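Local coordinates for competence damage-inducible protein A (Klebsiella pneumoniae subsp. pneumoniae MGH 78578, PDB 5V01) that is of unknown function but belongs to the CinA family, some of whose members deamidate nicotinamide mononucleotide, at residues E21-W31 and L165-Q173; D106-Y114 and A126-R136. One frame throughout, in Å; residues are numbered along the deposited sequence.

Contact 1 of 2, residues E21-W31 and L165-Q173; sequences EVARALIARGW and LSEKLAHWQ. With NA (sodium ion), chain E.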
loop_
_atom_site.group_PDB
_atom_site.type_symbol
_atom_site.label_atom_id
_atom_site.label_comp_id
_atom_site.label_asym_id
_atom_site.label_seq_id
_atom_site.Cartn_x
_atom_site.Cartn_y
_atom_site.Cartn_z
ATOM N N GLU A 21 11.528 -0.319 -16.102
ATOM C CA GLU A 21 12.141 0.877 -16.655
ATOM C C GLU A 21 12.304 1.942 -15.568
ATOM O O GLU A 21 13.342 2.619 -15.467
ATOM C CB GLU A 21 11.284 1.378 -17.811
ATOM C CG GLU A 21 11.836 2.558 -18.557
ATOM C CD GLU A 21 10.966 2.945 -19.740
ATOM O OE1 GLU A 21 9.969 2.254 -20.046
ATOM O OE2 GLU A 21 11.269 3.988 -20.330
ATOM N N VAL A 22 11.271 2.073 -14.730
ATOM C CA VAL A 22 11.316 3.031 -13.613
ATOM C C VAL A 22 12.429 2.691 -12.617
ATOM O O VAL A 22 13.206 3.543 -12.221
ATOM C CB VAL A 22 9.955 3.098 -12.889
ATOM C CG1 VAL A 22 10.042 3.731 -11.497
ATOM C CG2 VAL A 22 8.944 3.839 -13.763
ATOM N N ALA A 23 12.504 1.418 -12.244
ATOM C CA ALA A 23 13.551 0.974 -11.328
ATOM C C ALA A 23 14.953 1.306 -11.840
ATOM O O ALA A 23 15.786 1.837 -11.102
ATOM C CB ALA A 23 13.424 -0.502 -11.081
ATOM N N ARG A 24 15.218 0.999 -13.109
ATOM C CA ARG A 24 16.540 1.253 -13.669
ATOM C C ARG A 24 16.900 2.734 -13.641
ATOM O O ARG A 24 18.028 3.100 -13.321
ATOM C CB ARG A 24 16.632 0.713 -15.093
ATOM C CG ARG A 24 17.477 -0.529 -15.205
ATOM C CD ARG A 24 17.393 -1.110 -16.603
ATOM N NE ARG A 24 16.043 -1.578 -16.891
ATOM C CZ ARG A 24 15.299 -1.140 -17.899
ATOM N NH1 ARG A 24 15.777 -0.236 -18.749
ATOM N NH2 ARG A 24 14.082 -1.624 -18.064
ATOM N N ALA A 25 15.936 3.580 -13.987
ATOM C CA ALA A 25 16.168 5.020 -14.037
ATOM C C ALA A 25 16.393 5.595 -12.640
ATOM O O ALA A 25 17.285 6.415 -12.441
ATOM C CB ALA A 25 15.016 5.701 -14.731
ATOM N N LEU A 26 15.586 5.150 -11.667
ATOM C CA LEU A 26 15.794 5.574 -10.287
ATOM C C LEU A 26 17.153 5.135 -9.750
ATOM O O LEU A 26 17.874 5.940 -9.161
ATOM C CB LEU A 26 14.688 5.056 -9.373
ATOM C CG LEU A 26 13.308 5.672 -9.587
ATOM C CD1 LEU A 26 12.282 4.826 -8.829
ATOM C CD2 LEU A 26 13.245 7.123 -9.126
ATOM N N ILE A 27 17.492 3.866 -9.966
ATOM C CA ILE A 27 18.758 3.309 -9.472
ATOM C C ILE A 27 19.948 4.015 -10.122
ATOM O O ILE A 27 20.915 4.344 -9.432
ATOM C CB ILE A 27 18.808 1.777 -9.667
ATOM C CG1 ILE A 27 17.794 1.105 -8.733
ATOM C CG2 ILE A 27 20.197 1.215 -9.384
ATOM C CD1 ILE A 27 17.499 -0.318 -9.111
ATOM N N ALA A 28 19.842 4.308 -11.425
ATOM C CA ALA A 28 20.911 5.010 -12.144
ATOM C C ALA A 28 21.202 6.395 -11.563
ATOM O O ALA A 28 22.359 6.851 -11.616
ATOM C CB ALA A 28 20.587 5.107 -13.626
ATOM N N ARG A 29 20.170 7.037 -10.993
ATOM C CA ARG A 29 20.329 8.392 -10.438
ATOM C C ARG A 29 20.517 8.424 -8.933
ATOM O O ARG A 29 20.795 9.478 -8.383
ATOM C CB ARG A 29 19.118 9.241 -10.814
ATOM C CG ARG A 29 19.085 9.497 -12.295
ATOM C CD ARG A 29 17.787 10.093 -12.744
ATOM N NE ARG A 29 17.829 10.382 -14.178
ATOM C CZ ARG A 29 17.779 9.464 -15.147
ATOM N NH1 ARG A 29 17.673 8.149 -14.882
ATOM N NH2 ARG A 29 17.827 9.861 -16.398
ATOM N N GLY A 30 20.348 7.281 -8.269
ATOM C CA GLY A 30 20.405 7.195 -6.823
ATOM C C GLY A 30 19.211 7.873 -6.200
ATOM O O GLY A 30 19.321 8.423 -5.110
ATOM N N TRP A 31 18.061 7.816 -6.886
ATOM C CA TRP A 31 16.816 8.420 -6.372
ATOM C C TRP A 31 15.888 7.378 -5.781
ATOM O O TRP A 31 15.865 6.229 -6.213
ATOM C CB TRP A 31 16.077 9.187 -7.461
ATOM C CG TRP A 31 16.810 10.398 -7.996
ATOM C CD1 TRP A 31 17.889 11.000 -7.463
ATOM C CD2 TRP A 31 16.478 11.132 -9.181
ATOM N NE1 TRP A 31 18.271 12.069 -8.248
ATOM C CE2 TRP A 31 17.407 12.175 -9.302
ATOM C CE3 TRP A 31 15.471 11.013 -10.142
ATOM C CZ2 TRP A 31 17.377 13.087 -10.356
ATOM C CZ3 TRP A 31 15.434 11.920 -11.186
ATOM C CH2 TRP A 31 16.379 12.946 -11.281
ATOM N N LEU A 165 5.568 8.654 -14.791
ATOM C CA LEU A 165 6.811 8.698 -14.032
ATOM C C LEU A 165 8.012 8.331 -14.917
ATOM O O LEU A 165 9.046 8.990 -14.843
ATOM C CB LEU A 165 6.744 7.737 -12.851
ATOM C CG LEU A 165 8.041 7.646 -12.029
ATOM C CD1 LEU A 165 8.396 8.991 -11.403
ATOM C CD2 LEU A 165 7.961 6.549 -10.976
ATOM N N SER A 166 7.864 7.285 -15.743
ATOM C CA SER A 166 8.940 6.838 -16.653
ATOM C C SER A 166 9.395 7.955 -17.598
ATOM O O SER A 166 10.612 8.174 -17.799
ATOM C CB SER A 166 8.549 5.551 -17.422
ATOM O OG SER A 166 7.708 5.750 -18.563
ATOM N N GLU A 167 8.409 8.681 -18.121
ATOM C CA GLU A 167 8.649 9.840 -18.966
ATOM C C GLU A 167 9.361 10.949 -18.216
ATOM O O GLU A 167 10.354 11.500 -18.692
ATOM C CB GLU A 167 7.346 10.313 -19.612
ATOM C CG GLU A 167 7.471 11.309 -20.750
ATOM C CD GLU A 167 7.791 12.719 -20.336
ATOM O OE1 GLU A 167 7.628 13.104 -19.159
ATOM O OE2 GLU A 167 8.231 13.461 -21.232
ATOM N N LYS A 168 8.869 11.255 -17.014
ATOM C CA LYS A 168 9.464 12.314 -16.226
ATOM C C LYS A 168 10.895 12.036 -15.817
ATOM O O LYS A 168 11.728 12.947 -15.840
ATOM C CB LYS A 168 8.601 12.670 -15.018
ATOM C CG LYS A 168 7.273 13.297 -15.422
ATOM C CD LYS A 168 6.271 13.399 -14.287
ATOM C CE LYS A 168 4.833 13.580 -14.763
ATOM N NZ LYS A 168 4.684 14.802 -15.562
ATOM N N LEU A 169 11.209 10.772 -15.525
ATOM C CA LEU A 169 12.559 10.392 -15.142
ATOM C C LEU A 169 13.572 10.635 -16.247
ATOM O O LEU A 169 14.729 10.838 -15.946
ATOM C CB LEU A 169 12.615 8.929 -14.692
ATOM C CG LEU A 169 12.014 8.692 -13.298
ATOM C CD1 LEU A 169 11.728 7.217 -13.054
ATOM C CD2 LEU A 169 12.925 9.252 -12.223
ATOM N N ALA A 170 13.116 10.623 -17.502
ATOM C CA ALA A 170 13.996 10.863 -18.638
ATOM C C ALA A 170 14.392 12.350 -18.795
ATOM O O ALA A 170 15.233 12.660 -19.635
ATOM C CB ALA A 170 13.346 10.333 -19.907
ATOM N N HIS A 171 13.811 13.237 -17.970
ATOM C CA HIS A 171 14.065 14.670 -18.083
ATOM C C HIS A 171 14.414 15.394 -16.805
ATOM O O HIS A 171 14.937 16.497 -16.853
ATOM C CB HIS A 171 12.859 15.327 -18.744
ATOM C CG HIS A 171 12.582 14.741 -20.085
ATOM N ND1 HIS A 171 11.761 13.665 -20.314
ATOM C CD2 HIS A 171 13.173 15.009 -21.273
ATOM C CE1 HIS A 171 11.819 13.334 -21.602
ATOM N NE2 HIS A 171 12.666 14.139 -22.199
ATOM N N TRP A 172 14.093 14.817 -15.648
ATOM C CA TRP A 172 14.333 15.503 -14.396
ATOM C C TRP A 172 15.801 15.635 -14.081
ATOM O O TRP A 172 16.586 14.722 -14.352
ATOM C CB TRP A 172 13.657 14.760 -13.238
ATOM C CG TRP A 172 12.258 15.116 -12.981
ATOM C CD1 TRP A 172 11.655 16.319 -13.120
ATOM C CD2 TRP A 172 11.282 14.236 -12.447
ATOM N NE1 TRP A 172 10.341 16.246 -12.690
ATOM C CE2 TRP A 172 10.095 14.968 -12.272
ATOM C CE3 TRP A 172 11.303 12.890 -12.086
ATOM C CZ2 TRP A 172 8.921 14.383 -11.767
ATOM C CZ3 TRP A 172 10.148 12.315 -11.593
ATOM C CH2 TRP A 172 8.978 13.058 -11.432
ATOM N N GLN A 173 16.134 16.770 -13.461
ATOM C CA GLN A 173 17.395 17.035 -12.745
ATOM C C GLN A 173 17.174 18.210 -11.717
ATOM O O GLN A 173 17.882 18.287 -10.692
ATOM C CB GLN A 173 18.519 17.372 -13.740
ATOM C CG GLN A 173 19.881 17.524 -13.074
ATOM C CD GLN A 173 20.944 18.137 -13.970
ATOM O OE1 GLN A 173 21.191 17.662 -15.058
ATOM N NE2 GLN A 173 21.589 19.187 -13.482
ATOM O OXT GLN A 173 16.316 19.072 -11.859
HETATM NA NA NA E . 12.494 6.905 -17.981
HETATM O O HOH W 1 7.798 3.858 -20.899
HETATM O O HOH W 2 11.980 5.303 -16.223
HETATM O O HOH W 3 13.888 4.829 -19.186
HETATM O O HOH W 4 16.643 12.774 -16.385
HETATM O O HOH W 5 19.031 13.357 -14.069
#

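Contact 2 of 2, residues D106-Y114 and A126-R136; sequences DIAIAVSGY and AGTVWFAWNFR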
loop_
_atom_site.group_PDB
_atom_site.type_symbol
_atom_site.label_atom_id
_atom_site.label_comp_id
_atom_site.label_asym_id
_atom_site.label_seq_id
_atom_site.Cartn_x
_atom_site.Cartn_y
_atom_site.Cartn_z
ATOM N N ASP A 106 13.035 11.200 -2.695
ATOM C CA ASP A 106 13.269 12.212 -3.726
ATOM C C ASP A 106 12.021 12.505 -4.565
ATOM O O ASP A 106 11.823 13.644 -5.035
ATOM C CB ASP A 106 14.391 11.744 -4.645
ATOM C CG ASP A 106 15.668 11.474 -3.898
ATOM O OD1 ASP A 106 16.324 12.466 -3.550
ATOM O OD2 ASP A 106 16.028 10.285 -3.683
ATOM N N ILE A 107 11.216 11.467 -4.801
ATOM C CA ILE A 107 10.027 11.565 -5.630
ATOM C C ILE A 107 8.854 10.929 -4.909
ATOM O O ILE A 107 8.991 9.836 -4.364
ATOM C CB ILE A 107 10.212 10.879 -7.001
ATOM C CG1 ILE A 107 11.365 11.549 -7.775
ATOM C CG2 ILE A 107 8.922 10.915 -7.816
ATOM C CD1 ILE A 107 12.012 10.669 -8.812
ATOM N N ALA A 108 7.713 11.611 -4.926
ATOM C CA ALA A 108 6.457 11.092 -4.365
ATOM C C ALA A 108 5.386 11.121 -5.450
ATOM O O ALA A 108 5.262 12.090 -6.196
ATOM C CB ALA A 108 6.008 11.917 -3.153
ATOM N N ILE A 109 4.630 10.044 -5.542
ATOM C CA ILE A 109 3.403 10.004 -6.333
ATOM C C ILE A 109 2.233 9.894 -5.392
ATOM O O ILE A 109 2.245 9.034 -4.497
ATOM C CB ILE A 109 3.384 8.849 -7.331
ATOM C CG1 ILE A 109 4.569 8.965 -8.285
ATOM C CG2 ILE A 109 2.064 8.823 -8.063
ATOM C CD1 ILE A 109 4.740 7.812 -9.231
ATOM N N ALA A 110 1.237 10.758 -5.599
ATOM C CA ALA A 110 -0.069 10.613 -4.954
ATOM C C ALA A 110 -1.141 10.434 -6.006
ATOM O O ALA A 110 -1.087 11.073 -7.038
ATOM C CB ALA A 110 -0.390 11.803 -4.061
ATOM N N VAL A 111 -2.115 9.589 -5.703
ATOM C CA VAL A 111 -3.221 9.272 -6.603
ATOM C C VAL A 111 -4.498 9.297 -5.766
ATOM O O VAL A 111 -4.573 8.645 -4.747
ATOM C CB VAL A 111 -3.049 7.894 -7.257
ATOM C CG1 VAL A 111 -4.158 7.641 -8.259
ATOM C CG2 VAL A 111 -1.692 7.762 -7.921
ATOM N N SER A 112 -5.498 10.031 -6.221
ATOM C CA SER A 112 -6.796 10.092 -5.550
ATOM C C SER A 112 -7.890 10.240 -6.577
ATOM O O SER A 112 -7.843 11.173 -7.381
ATOM C CB SER A 112 -6.820 11.248 -4.564
ATOM O OG SER A 112 -8.013 11.241 -3.809
ATOM N N GLY A 113 -8.881 9.359 -6.544
ATOM C CA GLY A 113 -9.937 9.363 -7.533
ATOM C C GLY A 113 -11.180 8.637 -7.084
ATOM O O GLY A 113 -11.287 8.181 -5.938
ATOM N N TYR A 114 -12.138 8.585 -8.004
ATOM C CA TYR A 114 -13.357 7.791 -7.865
ATOM C C TYR A 114 -13.228 6.640 -8.856
ATOM O O TYR A 114 -13.387 6.838 -10.063
ATOM C CB TYR A 114 -14.624 8.612 -8.161
ATOM C CG TYR A 114 -14.815 9.768 -7.228
ATOM C CD1 TYR A 114 -15.146 9.559 -5.879
ATOM C CD2 TYR A 114 -14.649 11.084 -7.678
ATOM C CE1 TYR A 114 -15.300 10.626 -5.016
ATOM C CE2 TYR A 114 -14.813 12.158 -6.816
ATOM C CZ TYR A 114 -15.124 11.921 -5.490
ATOM O OH TYR A 114 -15.288 12.978 -4.629
ATOM N N ALA A 126 -17.595 9.089 -12.018
ATOM C CA ALA A 126 -16.832 7.867 -11.762
ATOM C C ALA A 126 -15.771 7.725 -12.845
ATOM O O ALA A 126 -16.029 7.998 -14.012
ATOM C CB ALA A 126 -17.743 6.645 -11.754
ATOM N N GLY A 127 -14.573 7.345 -12.435
ATOM C CA GLY A 127 -13.452 7.232 -13.349
ATOM C C GLY A 127 -12.495 8.413 -13.304
ATOM O O GLY A 127 -11.408 8.346 -13.880
ATOM N N THR A 128 -12.880 9.489 -12.623
ATOM C CA THR A 128 -12.031 10.660 -12.487
ATOM C C THR A 128 -10.937 10.409 -11.459
ATOM O O THR A 128 -11.228 10.062 -10.321
ATOM C CB THR A 128 -12.821 11.882 -12.028
ATOM O OG1 THR A 128 -13.932 12.118 -12.910
ATOM C CG2 THR A 128 -11.918 13.123 -11.981
ATOM N N VAL A 129 -9.684 10.604 -11.866
ATOM C CA VAL A 129 -8.534 10.345 -11.000
ATOM C C VAL A 129 -7.536 11.494 -11.122
ATOM O O VAL A 129 -7.173 11.882 -12.248
ATOM C CB VAL A 129 -7.835 9.012 -11.340
ATOM C CG1 VAL A 129 -6.694 8.751 -10.353
ATOM C CG2 VAL A 129 -8.818 7.847 -11.355
ATOM N N TRP A 130 -7.136 12.050 -9.981
ATOM C CA TRP A 130 -6.075 13.035 -9.882
ATOM C C TRP A 130 -4.740 12.394 -9.507
ATOM O O TRP A 130 -4.690 11.485 -8.667
ATOM C CB TRP A 130 -6.418 14.134 -8.865
ATOM C CG TRP A 130 -7.273 15.246 -9.404
ATOM C CD1 TRP A 130 -8.632 15.385 -9.279
ATOM C CD2 TRP A 130 -6.815 16.384 -10.129
ATOM N NE1 TRP A 130 -9.050 16.533 -9.900
ATOM C CE2 TRP A 130 -7.957 17.178 -10.422
ATOM C CE3 TRP A 130 -5.558 16.825 -10.549
ATOM C CZ2 TRP A 130 -7.872 18.387 -11.128
ATOM C CZ3 TRP A 130 -5.481 18.021 -11.265
ATOM C CH2 TRP A 130 -6.628 18.788 -11.533
ATOM N N PHE A 131 -3.684 12.895 -10.126
ATOM C CA PHE A 131 -2.326 12.452 -9.927
ATOM C C PHE A 131 -1.459 13.623 -9.544
ATOM O O PHE A 131 -1.653 14.724 -10.111
ATOM C CB PHE A 131 -1.762 11.883 -11.244
ATOM C CG PHE A 131 -2.492 10.665 -11.744
ATOM C CD1 PHE A 131 -3.652 10.794 -12.471
ATOM C CD2 PHE A 131 -2.019 9.380 -11.445
ATOM C CE1 PHE A 131 -4.343 9.682 -12.903
ATOM C CE2 PHE A 131 -2.706 8.263 -11.881
ATOM C CZ PHE A 131 -3.858 8.401 -12.623
ATOM N N ALA A 132 -0.487 13.393 -8.668
ATOM C CA ALA A 132 0.609 14.327 -8.404
ATOM C C ALA A 132 1.936 13.596 -8.460
ATOM O O ALA A 132 2.047 12.492 -7.897
ATOM C CB ALA A 132 0.450 14.978 -7.050
ATOM N N TRP A 133 2.922 14.183 -9.134
ATOM C CA TRP A 133 4.290 13.691 -9.132
ATOM C C TRP A 133 5.116 14.834 -8.563
ATOM O O TRP A 133 5.135 15.940 -9.136
ATOM C CB TRP A 133 4.778 13.305 -10.539
ATOM C CG TRP A 133 3.964 12.300 -11.239
ATOM C CD1 TRP A 133 4.257 10.944 -11.381
ATOM C CD2 TRP A 133 2.766 12.521 -11.984
ATOM N NE1 TRP A 133 3.300 10.342 -12.137
ATOM C CE2 TRP A 133 2.368 11.270 -12.515
ATOM C CE3 TRP A 133 2.000 13.658 -12.294
ATOM C CZ2 TRP A 133 1.229 11.124 -13.311
ATOM C CZ3 TRP A 133 0.878 13.502 -13.079
ATOM C CH2 TRP A 133 0.507 12.258 -13.591
ATOM N N ASN A 134 5.748 14.596 -7.425
ATOM C CA ASN A 134 6.459 15.589 -6.648
ATOM C C ASN A 134 7.934 15.193 -6.642
ATOM O O ASN A 134 8.294 14.193 -6.044
ATOM C CB ASN A 134 5.819 15.674 -5.264
ATOM C CG ASN A 134 6.497 16.643 -4.330
ATOM O OD1 ASN A 134 7.639 17.045 -4.531
ATOM N ND2 ASN A 134 5.790 16.981 -3.253
ATOM N N PHE A 135 8.770 15.958 -7.355
ATOM C CA PHE A 135 10.205 15.728 -7.425
ATOM C C PHE A 135 10.853 16.779 -6.527
ATOM O O PHE A 135 10.947 17.947 -6.904
ATOM C CB PHE A 135 10.704 15.852 -8.888
ATOM C CG PHE A 135 12.200 15.764 -9.045
ATOM C CD1 PHE A 135 12.933 14.708 -8.554
ATOM C CD2 PHE A 135 12.864 16.739 -9.759
ATOM C CE1 PHE A 135 14.313 14.639 -8.708
ATOM C CE2 PHE A 135 14.242 16.687 -9.925
ATOM C CZ PHE A 135 14.972 15.653 -9.367
ATOM N N ARG A 136 11.284 16.365 -5.342
ATOM C CA ARG A 136 12.015 17.220 -4.402
ATOM C C ARG A 136 11.314 18.552 -4.110
ATOM O O ARG A 136 11.973 19.568 -3.919
ATOM C CB ARG A 136 13.450 17.441 -4.917
ATOM C CG ARG A 136 14.248 16.152 -4.984
ATOM C CD ARG A 136 15.676 16.317 -5.475
ATOM N NE ARG A 136 16.482 15.148 -5.123
ATOM C CZ ARG A 136 17.697 14.874 -5.600
ATOM N NH1 ARG A 136 18.284 15.679 -6.484
ATOM N NH2 ARG A 136 18.340 13.783 -5.189
#

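Contact 1 of 2, residues E21-W31 and L165-Q173
L169 and V22 belong to a helix-helix packing: helix 15-29 runs beside helix 150-169 in roughly the same direction, the segment axes 31° apart and 9.5 Å at closest approach. The two methyls of L169 divide the work. L169 CD1 lies 4.0 Å from A25 CB, whereas L169 CD2 sits 3.7 Å from W31 CE3, in the indole plane at its edge, and also meets L26. One turn earlier, V22 CG1, placed anti to the backbone N (chi1 163°), meets L165 CD2 at 3.5 Å, the two side chains crossing at about a right angle. A Schellman motif at G30 ends helix 15-29, and R29 CB covers one face of the W31 ring beyond it.

No direct hydrogen bond joins the segments; water does. R29 NH1 donates to A25 O (3.0 Å) in the guanidinium plane; L169 O lies over one face without a direct bond, and waters bridge NH2 to L169 O and W172 O, and NE to W172 O. A sodium ion takes S166 O at 2.3 Å plus two waters, one bonded to E21 OE2 and the other weakly to E21 O.

On the sheet side, L26, W31, L169 and W172 all touch I107 of strand 107-113, and L26 and L165 touch L33 of strand 33-37.

Contact 2 of 2, residues D106-Y114 and A126-R136
The F135 ring receives I107 CG1 at its edge, near the ring plane, 3.6 Å from F135 CD1, while R136 CG lies over one face, displaced from the ring centre. Beyond the segments F135 also stacks with W172 and meets W31 at about 45°. The R136 guanidinium has D106 OD1 in its plane, at the edge: R136 NE and NH2 both donate to this one oxygen, NH2 at 2.9 Å, in a salt bridge gripped side-on. The two nitrogens reach OD1 from the same face of the carboxylate, whose plane is turned 63° from the guanidinium; D106 OD2 accepts from R32 N.

Along the same face of the sheet, I109 CG1 meets W133 CD1 at 3.7 Å and V111 CG2 meets F131 CD2 at 3.9 Å. V111 CG1, anti to its own N (chi1 -176°), presses on V129 CG1 at 3.5 Å, an unusually close methyl-methyl approach. G113 has no side chain, and the non-hydrogen-bonded pair it makes with V129 closes to a CA-CA distance of 3.9 Å.

Antiparallel register is documented by paired N-H···O=C bonds at A108 with N134, A110 with A132 and S112 with W130. Single bonds at R136 N to D106 O, Y114 N to T128 O and G127 N to Y114 O extend this ladder to both ends of a beta hairpin.

The hairpin supplies the middle strand, 107-113, and its neighbour 128-135 of a five-stranded mixed sheet, with strand 33-37 bonded beside 107-113 and strand 138-145 beyond 128-135. Helix 150-169 packs on the I109 and W133 face, where W133 NE1 donates to A161 O and F131 meets Y160 edge-to-face. Helix 89-103 packs on the opposite face, bringing I99 to A108, M95 to A110 and V92 to S112.

From the N terminus, helix 15-29 supplies the first half of contact 1, whose second half follows 133 residues later in the chain. Within that span the chain forms strand 107-113, and contact 2 closes a loop of 11 residues when strand 128-135 returns alongside. Contact 2 is therefore nested wholly inside contact 1, without crossing it. Although their centres lie about 17 Å apart, the two touch: W31 CA approaches D106 OD2 at 3.4 Å, and W172 CE2 approaches F135 CB at 3.5 Å. The outer closure thus seats the N- and C-terminal helices together over one end of the hairpin that the inner closure builds.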